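Local atomic coordinates of galactan 1,3-beta-galactosidase (PDB entry 7BYT), a protein that probably removes galactose units from beta-1,3-galactan chains through a glycoside hydrolase family 43 domain joined to a galactose-binding carbohydrate-binding module. Residues 185-190 with 203-208; 367-372 with 381-386; 71-76 with 98-103. All coordinates share one frame; numbering follows the deposited sequence. Where two conformers were deposited one is given.

Along the chain the order is contact 3, contact 1, contact 2, each closing before the next opens. Contacts 3 and 1 belong to the five-bladed beta-propeller of the family 43 domain: 98-103 lies on strand 93-101 of the second blade, and 185-190 with 203-208 join strands of the fourth. Their centres are about 20 Å apart. Contact 2 is a hairpin of strands 367-373 and 379-383 in the carbohydrate-binding module, with its centre about 27 Å from that of contact 1 and about 36 Å from that of contact 3. Contacts 1 and 2 each reach a separate bound galactose, so the chain holds sugar at two places; the Asp101 side chain of contact 3 lies about 7 Å from the first.

Contact 1. Residues 185-190 with 203-208; sequences TLEAPG and SHTSGW. With GLA (alpha-D-galactopyranose), chain F.
Glu187 and Ser203 form an antiparallel hydrogen-bonded pair in the fourth propeller blade, beside the galactose pocket: Glu187 N meets Ser203 O at 2.8 Å, and Ser203 N meets Glu187 O at 2.9 Å. Next to this pair, Leu186 CD2 lies over one face of the His204 ring, 3.9 Å from its centroid, a CH-pi contact. His204 ND1 bonds to Thr185 O at 3.0 Å from above the carbonyl plane, while NE2 reaches Gln228. Glu187 CG sits between its own N and carbonyl carbon (chi1 62°), and the extended chain beyond passes Ser203 OG and Thr205 CG2 to bring OE2 within 3.5 Å of galactose C1. Two waters link OE2 to Ser206 N and Gly207 N. Galactose C6 lies over one face of the Trp208 ring, 3.4 Å from Trp208 CE2, and the same ring meets Trp260 edge-to-face. With an alanine here, the C5-C6 side of the galactose would probably lose its flat apolar wall, and Trp260 its ring partner. Strand pairing and waters thus hold a carboxylate at the anomeric carbon, with the indole covering the C5-C6 side of the sugar.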
loop_
_atom_site.group_PDB
_atom_site.type_symbol
_atom_site.label_atom_id
_atom_site.label_comp_id
_atom_site.label_asym_id
_atom_site.label_seq_id
_atom_site.Cartn_x
_atom_site.Cartn_y
_atom_site.Cartn_z
ATOM N N THR A 185 -2.154 -14.750 -14.394
ATOM C CA THR A 185 -3.035 -13.642 -13.989
ATOM C C THR A 185 -2.454 -12.838 -12.828
ATOM O O THR A 185 -3.119 -12.576 -11.822
ATOM C CB THR A 185 -4.479 -14.088 -13.704
ATOM O OG1 THR A 185 -4.523 -14.968 -12.569
ATOM C CG2 THR A 185 -5.072 -14.788 -14.915
ATOM N N LEU A 186 -1.200 -12.426 -12.984
ATOM C CA LEU A 186 -0.518 -11.620 -11.978
ATOM C C LEU A 186 -0.519 -10.151 -12.369
ATOM O O LEU A 186 -0.363 -9.802 -13.544
ATOM C CB LEU A 186 0.933 -12.079 -11.814
ATOM C CG LEU A 186 1.113 -13.503 -11.297
ATOM C CD1 LEU A 186 2.597 -13.828 -11.275
ATOM C CD2 LEU A 186 0.523 -13.662 -9.898
ATOM N N GLU A 187 -0.665 -9.283 -11.379
ATOM C CA GLU A 187 -0.467 -7.858 -11.620
ATOM C C GLU A 187 0.223 -7.246 -10.403
ATOM O O GLU A 187 0.762 -7.961 -9.552
ATOM C CB GLU A 187 -1.726 -7.149 -12.144
ATOM C CG GLU A 187 -2.882 -7.176 -11.211
ATOM C CD GLU A 187 -4.112 -6.381 -11.703
ATOM O OE1 GLU A 187 -4.225 -5.940 -12.881
ATOM O OE2 GLU A 187 -5.010 -6.208 -10.869
ATOM N N ALA A 188 0.301 -5.918 -10.380
ATOM C CA ALA A 188 0.973 -5.162 -9.318
ATOM C C ALA A 188 2.325 -5.760 -8.916
ATOM O O ALA A 188 2.570 -5.998 -7.724
ATOM C CB ALA A 188 0.050 -5.030 -8.102
ATOM N N PRO A 189 3.237 -5.995 -9.859
ATOM C CA PRO A 189 4.499 -6.661 -9.516
ATOM C C PRO A 189 5.532 -5.732 -8.881
ATOM O O PRO A 189 5.525 -4.509 -9.053
ATOM C CB PRO A 189 5.012 -7.129 -10.879
ATOM C CG PRO A 189 4.513 -6.045 -11.819
ATOM C CD PRO A 189 3.127 -5.754 -11.314
ATOM N N GLY A 190 6.456 -6.365 -8.157
ATOM C CA GLY A 190 7.724 -5.759 -7.792
ATOM C C GLY A 190 8.718 -6.868 -7.544
ATOM O O GLY A 190 8.332 -7.998 -7.241
ATOM N N SER A 203 0.129 -9.319 -7.041
ATOM C CA SER A 203 -1.255 -9.661 -6.752
ATOM C C SER A 203 -1.817 -10.502 -7.885
ATOM O O SER A 203 -1.224 -10.633 -8.955
ATOM C CB SER A 203 -2.109 -8.403 -6.584
ATOM O OG SER A 203 -2.410 -7.801 -7.843
ATOM N N HIS A 204 -2.975 -11.092 -7.636
ATOM C CA HIS A 204 -3.760 -11.619 -8.740
ATOM C C HIS A 204 -4.647 -10.505 -9.287
ATOM O O HIS A 204 -4.515 -9.337 -8.908
ATOM C CB HIS A 204 -4.473 -12.917 -8.353
ATOM C CG HIS A 204 -3.596 -14.127 -8.447
ATOM N ND1 HIS A 204 -3.183 -14.660 -9.651
ATOM C CD2 HIS A 204 -3.036 -14.898 -7.484
ATOM C CE1 HIS A 204 -2.419 -15.715 -9.424
ATOM N NE2 HIS A 204 -2.313 -15.881 -8.118
ATOM N N THR A 205 -5.540 -10.845 -10.206
ATOM C CA THR A 205 -6.297 -9.855 -10.972
ATOM C C THR A 205 -7.744 -9.855 -10.485
ATOM O O THR A 205 -8.540 -10.719 -10.863
ATOM C CB THR A 205 -6.253 -10.162 -12.466
ATOM O OG1 THR A 205 -6.740 -11.493 -12.703
ATOM C CG2 THR A 205 -4.837 -10.031 -13.001
ATOM N N SER A 206 -8.084 -8.879 -9.641
ATOM C CA SER A 206 -9.453 -8.673 -9.183
ATOM C C SER A 206 -9.847 -7.202 -9.263
ATOM O O SER A 206 -10.586 -6.699 -8.406
ATOM C CB SER A 206 -9.680 -9.254 -7.782
ATOM O OG SER A 206 -8.749 -8.736 -6.834
ATOM N N GLY A 207 -9.349 -6.489 -10.266
ATOM C CA GLY A 207 -9.672 -5.074 -10.378
ATOM C C GLY A 207 -9.189 -4.311 -9.162
ATOM O O GLY A 207 -8.108 -4.568 -8.626
ATOM N N TRP A 208 -10.012 -3.365 -8.698
ATOM C CA TRP A 208 -9.633 -2.575 -7.534
ATOM C C TRP A 208 -9.750 -3.345 -6.220
ATOM O O TRP A 208 -9.237 -2.866 -5.209
ATOM C CB TRP A 208 -10.505 -1.310 -7.417
ATOM C CG TRP A 208 -10.418 -0.298 -8.542
ATOM C CD1 TRP A 208 -11.387 -0.024 -9.459
ATOM C CD2 TRP A 208 -9.331 0.600 -8.828
ATOM N NE1 TRP A 208 -10.967 0.972 -10.309
ATOM C CE2 TRP A 208 -9.714 1.379 -9.939
ATOM C CE3 TRP A 208 -8.075 0.820 -8.256
ATOM C CZ2 TRP A 208 -8.880 2.357 -10.491
ATOM C CZ3 TRP A 208 -7.250 1.787 -8.805
ATOM C CH2 TRP A 208 -7.655 2.541 -9.917
HETATM C C1 GLA F . -5.831 -2.867 -10.468
HETATM C C2 GLA F . -4.501 -2.338 -10.976
HETATM C C3 GLA F . -4.510 -0.820 -10.864
HETATM C C4 GLA F . -5.637 -0.263 -11.739
HETATM C C5 GLA F . -6.963 -0.921 -11.333
HETATM C C6 GLA F . -8.107 -0.522 -12.269
HETATM O O1 GLA F . -6.032 -2.446 -9.104
HETATM O O2 GLA F . -3.463 -2.927 -10.197
HETATM O O3 GLA F . -3.245 -0.260 -11.239
HETATM O O4 GLA F . -5.363 -0.450 -13.143
HETATM O O5 GLA F . -6.863 -2.353 -11.318
HETATM O O6 GLA F . -7.951 -1.148 -13.547
HETATM O O HOH W 1 -6.488 -13.620 -10.963
HETATM O O HOH W 2 -6.391 -6.709 -8.633
HETATM O O HOH W 3 -7.713 -6.594 -12.299
#

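Contact 2. Residues 367-372 with 381-386; sequences RNVTVS and VDQPDS. With NAG (2-acetamido-2-deoxy-beta-D-glucopyranose), chain B; GAL (beta-D-galactopyranose), chain G.
Val369 and Val381, an antiparallel hydrogen-bonded pair in the carbohydrate-binding module, belong to the tightly packed face of a hairpin whose strand 379-383 forms an edge of its sheet. Two backbone bonds join them, and two more join Arg367 with Gln383. On this face Val381 CG2 meets Val371 CG2 at 3.7 Å, and Gln383 runs obliquely across Val369, its NE2 3.5 Å from Val369 CG1. CG of Gln383 is anti to the carbonyl carbon (chi1 -66°) and the chain is extended beyond it, which lays the amide over Val369; there OE1 accepts from Ala419 N. Leu357 of strand 353-360 and Val395 and Val397 of strand 392-402 pack on Val381 from the second sheet, as in a beta-sandwich.

The face bearing Asn368 and Asp382 is looser. Their side chains come no nearer than 4.5 Å, between Asn368 CB and Asp382 OD1, and water 4 spans the gap: 2.7 Å from Asp382 OD1, it accepts from Asn368 ND2 at 2.9 Å. That same ND2 carries the N-linked sugar, while Asn368 OD1 takes a bond from Asn416, fixing how the amide is turned.

The end of the Arg367 side chain leads away from the hairpin. Its chain stays extended from CG to NE and presents the guanidinium edge to galactose: NH1 gives a bond to O4 of the sugar at 2.9 Å, with O4 in the guanidinium plane, and NH2 gives a nearly straight one (170°) to O5 at 3.0 Å. Asp363 makes a salt bridge to NE and NH1 also bonds to Ala418 O, while Asp420 and Tyr334 bind the sugar. Two N-H groups gripping O4 and O5 are consistent with recognition of the axial O4 of galactose, with Asp363 probably limiting rotation of the group.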
loop_
_atom_site.group_PDB
_atom_site.type_symbol
_atom_site.label_atom_id
_atom_site.label_comp_id
_atom_site.label_asym_id
_atom_site.label_seq_id
_atom_site.Cartn_x
_atom_site.Cartn_y
_atom_site.Cartn_z
ATOM N N ARG A 367 -18.215 0.332 6.818
ATOM C CA ARG A 367 -18.973 0.796 7.963
ATOM C C ARG A 367 -18.153 1.894 8.640
ATOM O O ARG A 367 -17.142 2.356 8.111
ATOM C CB ARG A 367 -19.291 -0.383 8.889
ATOM C CG ARG A 367 -20.250 -1.409 8.285
ATOM C CD ARG A 367 -20.611 -2.462 9.315
ATOM N NE ARG A 367 -21.482 -3.486 8.747
ATOM C CZ ARG A 367 -22.205 -4.336 9.474
ATOM N NH1 ARG A 367 -22.173 -4.291 10.802
ATOM N NH2 ARG A 367 -22.969 -5.236 8.865
ATOM N N ASN A 368 -18.587 2.321 9.813
ATOM C CA ASN A 368 -17.798 3.257 10.608
ATOM C C ASN A 368 -18.309 3.161 12.032
ATOM O O ASN A 368 -19.374 2.596 12.289
ATOM C CB ASN A 368 -17.912 4.701 10.083
ATOM C CG ASN A 368 -19.289 5.000 9.613
ATOM O OD1 ASN A 368 -20.227 5.051 10.413
ATOM N ND2 ASN A 368 -19.442 5.168 8.313
ATOM N N VAL A 369 -17.547 3.737 12.955
ATOM C CA VAL A 369 -17.886 3.683 14.374
ATOM C C VAL A 369 -17.579 5.022 15.023
ATOM O O VAL A 369 -16.542 5.632 14.753
ATOM C CB VAL A 369 -17.170 2.514 15.095
ATOM C CG1 VAL A 369 -15.640 2.695 15.149
ATOM C CG2 VAL A 369 -17.768 2.304 16.489
ATOM N N THR A 370 -18.490 5.486 15.873
ATOM C CA THR A 370 -18.206 6.676 16.662
ATOM C C THR A 370 -17.346 6.304 17.864
ATOM O O THR A 370 -17.476 5.218 18.440
ATOM C CB THR A 370 -19.496 7.334 17.153
ATOM O OG1 THR A 370 -20.191 6.418 18.010
ATOM C CG2 THR A 370 -20.383 7.728 15.986
ATOM N N VAL A 371 -16.465 7.223 18.247
ATOM C CA VAL A 371 -15.531 7.009 19.348
ATOM C C VAL A 371 -15.522 8.263 20.213
ATOM O O VAL A 371 -15.323 9.371 19.698
ATOM C CB VAL A 371 -14.108 6.716 18.832
ATOM C CG1 VAL A 371 -13.173 6.451 20.000
ATOM C CG2 VAL A 371 -14.111 5.521 17.877
ATOM N N SER A 372 -15.742 8.091 21.517
ATOM C CA SER A 372 -15.626 9.172 22.486
ATOM C C SER A 372 -14.636 8.752 23.557
ATOM O O SER A 372 -14.741 7.653 24.112
ATOM C CB SER A 372 -16.984 9.483 23.123
ATOM O OG SER A 372 -16.847 10.362 24.227
ATOM N N VAL A 381 -14.779 6.932 12.895
ATOM C CA VAL A 381 -13.672 6.135 12.362
ATOM C C VAL A 381 -14.205 5.217 11.267
ATOM O O VAL A 381 -15.120 4.422 11.509
ATOM C CB VAL A 381 -12.997 5.303 13.466
ATOM C CG1 VAL A 381 -11.851 4.506 12.887
ATOM C CG2 VAL A 381 -12.521 6.203 14.611
ATOM N N ASP A 382 -13.601 5.290 10.084
ATOM C CA ASP A 382 -13.976 4.410 8.982
ATOM C C ASP A 382 -13.565 2.974 9.269
ATOM O O ASP A 382 -12.483 2.717 9.804
ATOM C CB ASP A 382 -13.231 4.813 7.709
ATOM C CG ASP A 382 -13.748 6.084 7.098
ATOM O OD1 ASP A 382 -14.971 6.319 7.107
ATOM O OD2 ASP A 382 -12.907 6.854 6.584
ATOM N N GLN A 383 -14.418 2.030 8.862
ATOM C CA GLN A 383 -14.146 0.604 9.026
ATOM C C GLN A 383 -14.359 -0.084 7.684
ATOM O O GLN A 383 -15.477 -0.500 7.355
ATOM C CB GLN A 383 -15.018 0.019 10.128
ATOM C CG GLN A 383 -14.695 0.585 11.513
ATOM C CD GLN A 383 -15.670 0.122 12.569
ATOM O OE1 GLN A 383 -16.877 0.256 12.407
ATOM N NE2 GLN A 383 -15.148 -0.461 13.649
ATOM N N PRO A 384 -13.308 -0.214 6.878
ATOM C CA PRO A 384 -13.447 -0.867 5.571
ATOM C C PRO A 384 -14.010 -2.276 5.691
ATOM O O PRO A 384 -13.942 -2.918 6.745
ATOM C CB PRO A 384 -12.006 -0.905 5.049
ATOM C CG PRO A 384 -11.321 0.270 5.743
ATOM C CD PRO A 384 -11.956 0.331 7.107
ATOM N N ASP A 385 -14.582 -2.756 4.588
ATOM C CA ASP A 385 -14.921 -4.173 4.478
ATOM C C ASP A 385 -13.692 -5.012 4.824
ATOM O O ASP A 385 -12.579 -4.697 4.403
ATOM C CB ASP A 385 -15.407 -4.467 3.047
ATOM C CG ASP A 385 -14.446 -3.972 1.956
ATOM O OD1 ASP A 385 -14.288 -2.744 1.766
ATOM O OD2 ASP A 385 -13.866 -4.832 1.255
ATOM N N SER A 386 -13.873 -6.051 5.639
ATOM C CA SER A 386 -12.717 -6.796 6.113
ATOM C C SER A 386 -12.506 -8.103 5.374
ATOM O O SER A 386 -11.458 -8.733 5.560
ATOM C CB SER A 386 -12.830 -7.107 7.607
ATOM O OG SER A 386 -13.836 -8.081 7.836
HETATM C C1 NAG B . -20.751 5.352 7.755
HETATM C C2 NAG B . -20.770 6.244 6.527
HETATM C C3 NAG B . -22.155 6.219 5.883
HETATM C C4 NAG B . -22.606 4.784 5.624
HETATM C C5 NAG B . -22.472 3.949 6.897
HETATM C C6 NAG B . -22.743 2.478 6.674
HETATM C C7 NAG B . -19.342 8.223 6.301
HETATM C C8 NAG B . -19.061 9.612 6.788
HETATM N N2 NAG B . -20.377 7.602 6.872
HETATM O O3 NAG B . -22.090 6.940 4.656
HETATM O O4 NAG B . -23.980 4.746 5.250
HETATM O O5 NAG B . -21.131 4.042 7.391
HETATM O O6 NAG B . -22.573 1.748 7.882
HETATM O O7 NAG B . -18.680 7.699 5.404
HETATM C C1 GAL G . -23.537 -8.332 10.914
HETATM C C2 GAL G . -22.780 -8.126 12.227
HETATM C C3 GAL G . -23.750 -7.802 13.385
HETATM C C4 GAL G . -24.625 -6.600 13.024
HETATM C C5 GAL G . -25.290 -6.910 11.688
HETATM C C6 GAL G . -26.120 -5.767 11.136
HETATM O O1 GAL G . -22.621 -8.487 9.849
HETATM O O2 GAL G . -22.060 -9.305 12.562
HETATM O O3 GAL G . -23.033 -7.507 14.592
HETATM O O4 GAL G . -23.837 -5.395 12.874
HETATM O O5 GAL G . -24.314 -7.198 10.669
HETATM O O6 GAL G . -26.964 -6.237 10.072
HETATM O O HOH W 4 -17.248 4.938 6.508
#

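Contact 3. Residues 71-76 with 98-103; sequences GTMIST and FHSDSS
Met73 and Ile74, the central residues of a type I beta turn from Thr72 to Ser75, lean on strand 93-101 in the second blade of the propeller. The turn is closed by Ser75 N to Thr72 O and carries an ST turn, in which Thr72 OG1 accepts from Ile74 N.

Met73 reaches along the strand. With CG anti to the backbone N (chi1 -167°), its side chain leaves the turn towards Ser100, and CG lies 3.2 Å from Ser100 OG. The chain then bends at chi2 and straightens at chi3, carrying the CE methyl onto the backbone of Asp101; because a second conformer of Met73 was modelled, the closeness of both contacts is doubtful. Water 5 bridges the same two residues, donating to Met73 O at 2.7 Å and accepting from Ser100 OG at the same distance, and that hydroxyl is also bonded to Ser127 OG.

Ile74 supplies the apolar half. Its CG1 branch stands between the backbone N and the carbonyl carbon (chi1 61°), which turns CG2 to the strand, where it touches Phe98 CE1 at 3.7 Å and CZ at 3.8 Å. The two side chains cross at about a right angle, and the methyl approaches the ring obliquely. Val80 and Tyr124 pack on both of them, so the turn is joined to strands 79-88 and 123-128 of the blade as well.

Within the strand, CB of Asp101 points away from the turn, and its side chain is about 6 Å from that of Glu81, a galactose-binding residue. Its OD1 accepts from the backbone N of Ser102, Ala107 and Ala108, which holds the carboxylate steady. OD2 uses its anti lone pair for His99 NE2, a bond of 2.6 Å in the plane of the imidazole.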
loop_
_atom_site.group_PDB
_atom_site.type_symbol
_atom_site.label_atom_id
_atom_site.label_comp_id
_atom_site.label_asym_id
_atom_site.label_seq_id
_atom_site.Cartn_x
_atom_site.Cartn_y
_atom_site.Cartn_z
ATOM N N GLY A 71 -3.533 16.028 -26.350
ATOM C CA GLY A 71 -3.301 15.503 -27.681
ATOM C C GLY A 71 -2.242 14.433 -27.750
ATOM O O GLY A 71 -1.715 14.161 -28.832
ATOM N N THR A 72 -1.902 13.828 -26.615
ATOM C CA THR A 72 -0.955 12.728 -26.542
ATOM C C THR A 72 -1.575 11.622 -25.710
ATOM O O THR A 72 -2.668 11.767 -25.154
ATOM C CB THR A 72 0.351 13.159 -25.868
ATOM O OG1 THR A 72 0.134 13.288 -24.455
ATOM C CG2 THR A 72 0.849 14.472 -26.443
ATOM N N MET A 73 -0.837 10.522 -25.591
ATOM C CA MET A 73 -1.291 9.412 -24.768
ATOM C C MET A 73 -1.179 9.705 -23.272
ATOM O O MET A 73 -1.678 8.917 -22.456
ATOM C CB MET A 73 -0.457 8.185 -25.144
ATOM C CG MET A 73 -0.979 6.876 -24.633
ATOM S SD MET A 73 -2.683 6.557 -25.099
ATOM C CE MET A 73 -2.871 4.940 -24.381
ATOM N N ILE A 74 -0.578 10.830 -22.883
ATOM C CA ILE A 74 -0.634 11.257 -21.488
ATOM C C ILE A 74 -1.488 12.512 -21.340
ATOM O O ILE A 74 -1.200 13.378 -20.507
ATOM C CB ILE A 74 0.758 11.416 -20.833
ATOM C CG1 ILE A 74 1.631 12.466 -21.524
ATOM C CG2 ILE A 74 1.493 10.087 -20.795
ATOM C CD1 ILE A 74 2.825 12.869 -20.675
ATOM N N SER A 75 -2.551 12.606 -22.135
ATOM C CA SER A 75 -3.555 13.639 -21.943
ATOM C C SER A 75 -4.375 13.357 -20.682
ATOM O O SER A 75 -4.292 12.278 -20.074
ATOM C CB SER A 75 -4.469 13.685 -23.165
ATOM O OG SER A 75 -5.478 12.690 -23.060
ATOM N N THR A 76 -5.196 14.336 -20.301
ATOM C CA THR A 76 -6.060 14.178 -19.137
ATOM C C THR A 76 -7.227 13.232 -19.399
ATOM O O THR A 76 -7.963 12.908 -18.461
ATOM C CB THR A 76 -6.586 15.534 -18.658
ATOM O OG1 THR A 76 -7.362 16.147 -19.698
ATOM C CG2 THR A 76 -5.446 16.464 -18.260
ATOM N N PHE A 98 5.961 4.043 -16.793
ATOM C CA PHE A 98 4.625 3.952 -16.214
ATOM C C PHE A 98 3.727 3.155 -17.143
ATOM O O PHE A 98 4.028 2.967 -18.324
ATOM C CB PHE A 98 4.028 5.346 -15.945
ATOM C CG PHE A 98 4.103 6.281 -17.125
ATOM C CD1 PHE A 98 3.075 6.339 -18.053
ATOM C CD2 PHE A 98 5.207 7.105 -17.284
ATOM C CE1 PHE A 98 3.144 7.219 -19.122
ATOM C CE2 PHE A 98 5.290 7.981 -18.356
ATOM C CZ PHE A 98 4.252 8.033 -19.272
ATOM N N HIS A 99 2.618 2.687 -16.583
ATOM C CA HIS A 99 1.563 2.070 -17.366
ATOM C C HIS A 99 0.798 3.190 -18.057
ATOM O O HIS A 99 0.273 4.094 -17.394
ATOM C CB HIS A 99 0.671 1.265 -16.424
ATOM C CG HIS A 99 -0.594 0.752 -17.034
ATOM N ND1 HIS A 99 -1.588 0.184 -16.268
ATOM C CD2 HIS A 99 -1.025 0.692 -18.320
ATOM C CE1 HIS A 99 -2.593 -0.179 -17.050
ATOM N NE2 HIS A 99 -2.274 0.108 -18.300
ATOM N N SER A 100 0.776 3.149 -19.383
ATOM C CA SER A 100 0.142 4.159 -20.222
ATOM C C SER A 100 -1.075 3.525 -20.880
ATOM O O SER A 100 -0.950 2.497 -21.554
ATOM C CB SER A 100 1.154 4.595 -21.283
ATOM O OG SER A 100 0.615 5.567 -22.166
ATOM N N ASP A 101 -2.260 4.110 -20.679
ATOM C CA ASP A 101 -3.452 3.439 -21.184
ATOM C C ASP A 101 -4.545 4.433 -21.554
ATOM O O ASP A 101 -4.453 5.633 -21.296
ATOM C CB ASP A 101 -3.975 2.395 -20.183
ATOM C CG ASP A 101 -4.321 1.078 -20.853
ATOM O OD1 ASP A 101 -4.936 1.130 -21.936
ATOM O OD2 ASP A 101 -3.962 -0.001 -20.321
ATOM N N SER A 102 -5.582 3.896 -22.190
ATOM C CA SER A 102 -6.833 4.603 -22.402
ATOM C C SER A 102 -7.765 4.348 -21.218
ATOM O O SER A 102 -7.503 3.507 -20.354
ATOM C CB SER A 102 -7.486 4.121 -23.691
ATOM O OG SER A 102 -7.713 2.722 -23.626
ATOM N N SER A 103 -8.878 5.088 -21.184
ATOM C CA SER A 103 -9.769 5.044 -20.027
ATOM C C SER A 103 -10.402 3.672 -19.797
ATOM O O SER A 103 -10.801 3.368 -18.668
ATOM C CB SER A 103 -10.850 6.117 -20.159
ATOM O OG SER A 103 -11.589 5.935 -21.355
HETATM O O HOH W 5 -0.673 7.333 -20.568
#